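Local structure of bacteriophage virulence determinant (Salmonella enterica subsp. enterica serovar Typhimurium str. 14028S, 6GGR) at residues L175-D180 with G185-Y190; F115-T120 with V168-T173. The protein is a phage-encoded virulence protein of the PipA family that binds zinc and probably acts as a metalloprotease cleaving host NF-kappaB transcription factors. All blocks are in the same frame, centred on the assembly; numbering follows the deposited sequence.

Contact 1. Residues L175-D180 with G185-Y190; sequences LQDKED and GPVVEY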
loop_
_atom_site.group_PDB
_atom_site.type_symbol
_atom_site.label_atom_id
_atom_site.label_comp_id
_atom_site.label_asym_id
_atom_site.label_seq_id
_atom_site.Cartn_x
_atom_site.Cartn_y
_atom_site.Cartn_z
ATOM N N LEU B 175 10.173 -9.604 8.597
ATOM C CA LEU B 175 11.042 -8.889 7.675
ATOM C C LEU B 175 10.238 -7.909 6.828
ATOM O O LEU B 175 9.031 -8.065 6.625
ATOM C CB LEU B 175 11.792 -9.868 6.769
ATOM C CG LEU B 175 12.622 -10.947 7.471
ATOM C CD1 LEU B 175 13.378 -11.783 6.449
ATOM C CD2 LEU B 175 13.587 -10.343 8.484
ATOM N N GLN B 176 10.940 -6.941 6.267
ATOM C CA GLN B 176 10.352 -5.911 5.428
ATOM C C GLN B 176 10.711 -6.108 3.975
ATOM O O GLN B 176 11.580 -6.841 3.619
ATOM C CB GLN B 176 10.752 -4.468 5.865
ATOM C CG GLN B 176 10.478 -4.106 7.324
ATOM C CD GLN B 176 10.768 -2.594 7.628
ATOM O OE1 GLN B 176 11.858 -2.115 7.337
ATOM N NE2 GLN B 176 9.797 -1.852 8.150
ATOM N N ASP B 177 9.993 -5.417 3.129
ATOM C CA ASP B 177 10.293 -5.503 1.707
ATOM C C ASP B 177 11.544 -4.713 1.347
ATOM O O ASP B 177 12.216 -5.043 0.363
ATOM C CB ASP B 177 9.097 -5.003 0.893
ATOM C CG ASP B 177 7.908 -5.940 0.969
ATOM O OD1 ASP B 177 8.026 -7.084 0.487
ATOM O OD2 ASP B 177 6.861 -5.537 1.518
ATOM N N LYS B 178 11.877 -3.693 2.137
ATOM C CA LYS B 178 13.031 -2.840 1.870
ATOM C C LYS B 178 14.316 -3.625 2.104
ATOM O O LYS B 178 14.664 -3.931 3.249
ATOM C CB LYS B 178 12.995 -1.609 2.773
ATOM C CG LYS B 178 11.819 -0.681 2.533
ATOM C CD LYS B 178 12.016 0.149 1.279
ATOM C CE LYS B 178 10.716 0.801 0.838
ATOM N NZ LYS B 178 10.896 1.641 -0.377
ATOM N N GLU B 179 15.027 -3.947 1.028
ATOM C CA GLU B 179 16.368 -4.511 1.121
ATOM C C GLU B 179 17.298 -3.687 0.246
ATOM O O GLU B 179 17.130 -3.639 -0.977
ATOM C CB GLU B 179 16.404 -5.983 0.706
ATOM C CG GLU B 179 17.798 -6.580 0.824
ATOM C CD GLU B 179 17.867 -8.039 0.422
ATOM O OE1 GLU B 179 16.844 -8.593 -0.038
ATOM O OE2 GLU B 179 18.958 -8.631 0.563
ATOM N N ASP B 180 18.259 -3.025 0.881
ATOM C CA ASP B 180 19.374 -2.402 0.181
ATOM C C ASP B 180 19.946 -3.321 -0.894
ATOM O O ASP B 180 20.335 -4.461 -0.618
ATOM C CB ASP B 180 20.458 -2.038 1.195
ATOM C CG ASP B 180 20.051 -0.885 2.078
ATOM O OD1 ASP B 180 19.073 -0.189 1.734
ATOM O OD2 ASP B 180 20.727 -0.661 3.103
ATOM N N GLY B 185 13.532 -7.905 -2.306
ATOM C CA GLY B 185 13.449 -8.042 -0.872
ATOM C C GLY B 185 13.111 -9.466 -0.473
ATOM O O GLY B 185 12.750 -10.299 -1.309
ATOM N N PRO B 186 13.205 -9.764 0.826
ATOM C CA PRO B 186 13.021 -11.156 1.273
ATOM C C PRO B 186 11.589 -11.660 1.168
ATOM O O PRO B 186 11.383 -12.854 0.918
ATOM C CB PRO B 186 13.489 -11.112 2.733
ATOM C CG PRO B 186 13.248 -9.705 3.159
ATOM C CD PRO B 186 13.502 -8.855 1.945
ATOM N N VAL B 187 10.591 -10.798 1.369
ATOM C CA VAL B 187 9.207 -11.263 1.389
ATOM C C VAL B 187 8.741 -11.629 -0.012
ATOM O O VAL B 187 8.042 -12.632 -0.207
ATOM C CB VAL B 187 8.306 -10.194 2.033
ATOM C CG1 VAL B 187 6.831 -10.581 1.931
ATOM C CG2 VAL B 187 8.703 -10.009 3.484
ATOM N N VAL B 188 9.100 -10.816 -1.007
ATOM C CA VAL B 188 8.756 -11.138 -2.387
ATOM C C VAL B 188 9.389 -12.464 -2.790
ATOM O O VAL B 188 8.729 -13.343 -3.355
ATOM C CB VAL B 188 9.183 -9.994 -3.324
ATOM C CG1 VAL B 188 9.057 -10.412 -4.789
ATOM C CG2 VAL B 188 8.342 -8.742 -3.054
ATOM N N GLU B 189 10.679 -12.634 -2.498
ATOM C CA GLU B 189 11.365 -13.848 -2.928
ATOM C C GLU B 189 10.749 -15.077 -2.273
ATOM O O GLU B 189 10.465 -16.074 -2.947
ATOM C CB GLU B 189 12.862 -13.747 -2.628
ATOM C CG GLU B 189 13.554 -12.648 -3.429
ATOM C CD GLU B 189 14.997 -12.965 -3.769
ATOM O OE1 GLU B 189 15.534 -13.963 -3.245
ATOM O OE2 GLU B 189 15.596 -12.207 -4.564
ATOM N N TYR B 190 10.519 -15.019 -0.959
ATOM C CA TYR B 190 9.797 -16.090 -0.276
ATOM C C TYR B 190 8.452 -16.351 -0.939
ATOM O O TYR B 190 8.096 -17.499 -1.224
ATOM C CB TYR B 190 9.586 -15.730 1.198
ATOM C CG TYR B 190 10.687 -16.154 2.143
ATOM C CD1 TYR B 190 11.253 -17.422 2.071
ATOM C CD2 TYR B 190 11.145 -15.289 3.128
ATOM C CE1 TYR B 190 12.251 -17.810 2.947
ATOM C CE2 TYR B 190 12.145 -15.667 4.005
ATOM C CZ TYR B 190 12.694 -16.927 3.912
ATOM O OH TYR B 190 13.687 -17.303 4.786
#
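Pro186, the first residue of helix 186-197, meets the loop 175-180 with the CB-CG-CD edge of its ring. Its CB lies 3.8 Å from Leu175 CD1, an apolar touch between obliquely crossing side chains, while its CD comes within 3.2 Å of the carbonyl oxygen Gln176 O; CG touches both partners. Beside it, Gly185 CA makes a C-H...O contact with Asp177 O at 3.5 Å, with an angle of 147° at the hydrogen. Gly185, at the N-cap, has phi/psi of 88°/170°, a conformation that favours glycine, and its lack of a side chain lets the two segments close in at Asp177 O. Glu179 approaches the same CA from another direction: with CG anti to the backbone N and the chain extended, OE1 lies 3.5 Å from Gly185 CA. The carboxylate is positioned further out by Ser23 OG on OE1 and by Gln24 N on OE2, which ties this loop to the start of helix 24-30. Asp177 sends OD1 to Val187 CB at 3.5 Å, and Val188 CG2 is 3.9 Å from the same oxygen. Asp177 OD2 is hydrogen-bonded to His170 NE2, and Val187 in turn packs on His166 and His170. Between the two segments themselves, apolar and C-H...O contacts make up the interface, without a conventional hydrogen bond; the carboxylates are held by partners outside it, and the zinc ligand Asp177 presents one oxygen to Val187 and Val188 and the other to a histidine.

Contact 2. Residues F115-T120 with V168-T173; sequences FGTTVT and VVHALT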
loop_
_atom_site.group_PDB
_atom_site.type_symbol
_atom_site.label_atom_id
_atom_site.label_comp_id
_atom_site.label_asym_id
_atom_site.label_seq_id
_atom_site.Cartn_x
_atom_site.Cartn_y
_atom_site.Cartn_z
ATOM N N PHE B 115 -4.377 -4.490 2.575
ATOM C CA PHE B 115 -3.357 -5.504 2.817
ATOM C C PHE B 115 -2.174 -4.919 3.579
ATOM O O PHE B 115 -1.564 -3.941 3.142
ATOM C CB PHE B 115 -2.889 -6.095 1.484
ATOM C CG PHE B 115 -3.839 -7.101 0.898
ATOM C CD1 PHE B 115 -4.019 -8.338 1.498
ATOM C CD2 PHE B 115 -4.541 -6.818 -0.260
ATOM C CE1 PHE B 115 -4.891 -9.265 0.957
ATOM C CE2 PHE B 115 -5.411 -7.749 -0.806
ATOM C CZ PHE B 115 -5.586 -8.968 -0.195
ATOM N N GLY B 116 -1.846 -5.524 4.713
ATOM C CA GLY B 116 -0.717 -5.063 5.495
ATOM C C GLY B 116 -0.553 -5.898 6.747
ATOM O O GLY B 116 -1.454 -6.641 7.154
ATOM N N THR B 117 0.627 -5.765 7.349
ATOM C CA THR B 117 0.932 -6.437 8.603
ATOM C C THR B 117 1.928 -5.589 9.374
ATOM O O THR B 117 2.820 -4.978 8.781
ATOM C CB THR B 117 1.516 -7.841 8.390
ATOM O OG1 THR B 117 2.820 -7.735 7.806
ATOM C CG2 THR B 117 0.633 -8.671 7.482
ATOM N N THR B 118 1.776 -5.568 10.694
ATOM C CA THR B 118 2.627 -4.759 11.558
ATOM C C THR B 118 3.942 -5.487 11.808
ATOM O O THR B 118 3.954 -6.569 12.404
ATOM C CB THR B 118 1.917 -4.471 12.877
ATOM O OG1 THR B 118 1.582 -5.708 13.518
ATOM C CG2 THR B 118 0.646 -3.674 12.639
ATOM N N VAL B 119 5.050 -4.887 11.370
ATOM C CA VAL B 119 6.374 -5.490 11.467
ATOM C C VAL B 119 7.313 -4.638 12.314
ATOM O O VAL B 119 7.953 -5.137 13.245
ATOM C CB VAL B 119 6.978 -5.740 10.066
ATOM C CG1 VAL B 119 8.424 -6.224 10.165
ATOM C CG2 VAL B 119 6.130 -6.755 9.305
ATOM N N THR B 120 7.413 -3.350 12.003
ATOM C CA THR B 120 8.312 -2.463 12.733
ATOM C C THR B 120 7.831 -2.244 14.166
ATOM O O THR B 120 6.702 -1.811 14.396
ATOM C CB THR B 120 8.450 -1.098 12.029
ATOM O OG1 THR B 120 7.152 -0.597 11.683
ATOM C CG2 THR B 120 9.300 -1.226 10.772
ATOM N N VAL B 168 1.251 -12.876 5.062
ATOM C CA VAL B 168 1.587 -13.889 6.058
ATOM C C VAL B 168 3.098 -14.031 6.179
ATOM O O VAL B 168 3.635 -14.182 7.283
ATOM C CB VAL B 168 0.913 -15.228 5.703
ATOM C CG1 VAL B 168 1.463 -16.373 6.563
ATOM C CG2 VAL B 168 -0.594 -15.118 5.885
ATOM N N VAL B 169 3.811 -13.978 5.052
ATOM C CA VAL B 169 5.266 -14.093 5.106
ATOM C C VAL B 169 5.851 -12.979 5.964
ATOM O O VAL B 169 6.807 -13.195 6.720
ATOM C CB VAL B 169 5.859 -14.094 3.685
ATOM C CG1 VAL B 169 7.361 -13.805 3.713
ATOM C CG2 VAL B 169 5.604 -15.440 3.020
ATOM N N HIS B 170 5.293 -11.769 5.857
ATOM C CA HIS B 170 5.709 -10.683 6.736
ATOM C C HIS B 170 5.580 -11.097 8.195
ATOM O O HIS B 170 6.490 -10.880 9.002
ATOM C CB HIS B 170 4.870 -9.430 6.473
ATOM C CG HIS B 170 5.384 -8.563 5.364
ATOM N ND1 HIS B 170 6.605 -7.924 5.420
ATOM C CD2 HIS B 170 4.826 -8.202 4.182
ATOM C CE1 HIS B 170 6.784 -7.223 4.315
ATOM N NE2 HIS B 170 5.720 -7.374 3.547
ATOM N N ALA B 171 4.448 -11.712 8.545
ATOM C CA ALA B 171 4.145 -12.017 9.938
ATOM C C ALA B 171 4.953 -13.193 10.474
ATOM O O ALA B 171 5.176 -13.278 11.686
ATOM C CB ALA B 171 2.654 -12.302 10.089
ATOM N N LEU B 172 5.400 -14.103 9.607
ATOM C CA LEU B 172 6.173 -15.255 10.057
ATOM C C LEU B 172 7.671 -14.991 10.092
ATOM O O LEU B 172 8.394 -15.704 10.799
ATOM C CB LEU B 172 5.898 -16.463 9.155
ATOM C CG LEU B 172 4.434 -16.889 9.040
ATOM C CD1 LEU B 172 4.278 -17.934 7.948
ATOM C CD2 LEU B 172 3.919 -17.415 10.375
ATOM N N THR B 173 8.154 -13.979 9.365
ATOM C CA THR B 173 9.574 -13.656 9.331
ATOM C C THR B 173 9.916 -12.318 9.969
ATOM O O THR B 173 11.094 -12.075 10.247
ATOM C CB THR B 173 10.087 -13.641 7.883
ATOM O OG1 THR B 173 9.447 -12.587 7.154
ATOM C CG2 THR B 173 9.812 -14.964 7.199
#
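Thr117 OG1 lies 3.0 Å from His170 CB, a tight approach of oxygen to carbon. Val119 CG2 reaches the same CB at 4.1 Å, its side chain running roughly at a right angle to the histidine. One atom on, His170 CG is 3.6 Å from Thr117 OG1, which sits obliquely to the ring. That hydroxyl is buried and has no hydrogen-bond partner in the model; chi1 of 68° places it between the backbone N and the carbonyl carbon of Thr117. On helix 160-173, the zinc ligands His166 and His170 have the spacing of the zincin HExxH motif, with Gln167 at the position of its glutamate, while strand 116-117 is an outermost strand of the mixed sheet within this chain. Thr117 also pairs by backbone hydrogen bonds with the chain of another protein, consistent with the way zincins bind substrate along an edge strand. Next to CG, His170 ND1 lies 4.1 Å from Val119 CG2 and is hydrogen-bonded to Leu175 O, and CD2 is 4.2 Å from Thr117 OG1. At the far end, NE2 faces Asp177. Past the histidine, Thr173 OG1 donates to Val169 O at 2.7 Å, while Thr173 N reaches that oxygen from the opposite face of the carbonyl plane.

His170 is where the two contacts, their centres 11 Å apart, come together. Contact 2 supplies the ring from helix 160-173; contact 1 supplies what surrounds it from the chain that follows. Leu175 O lies 2.7 Å from His170 ND1 and Asp177 OD2 lies 3.0 Å from His170 NE2, both probable hydrogen bonds, so both ring nitrogens are engaged by the loop 175-180. From helix 186-197, Val187 CG2 packs 3.5 Å from His170 CE1. The side chains of His166, His170 and Asp177, the protein's zinc ligands, gather here with about 3 Å between nearest atoms of Asp177 and either histidine, although this chain holds no zinc in the present model.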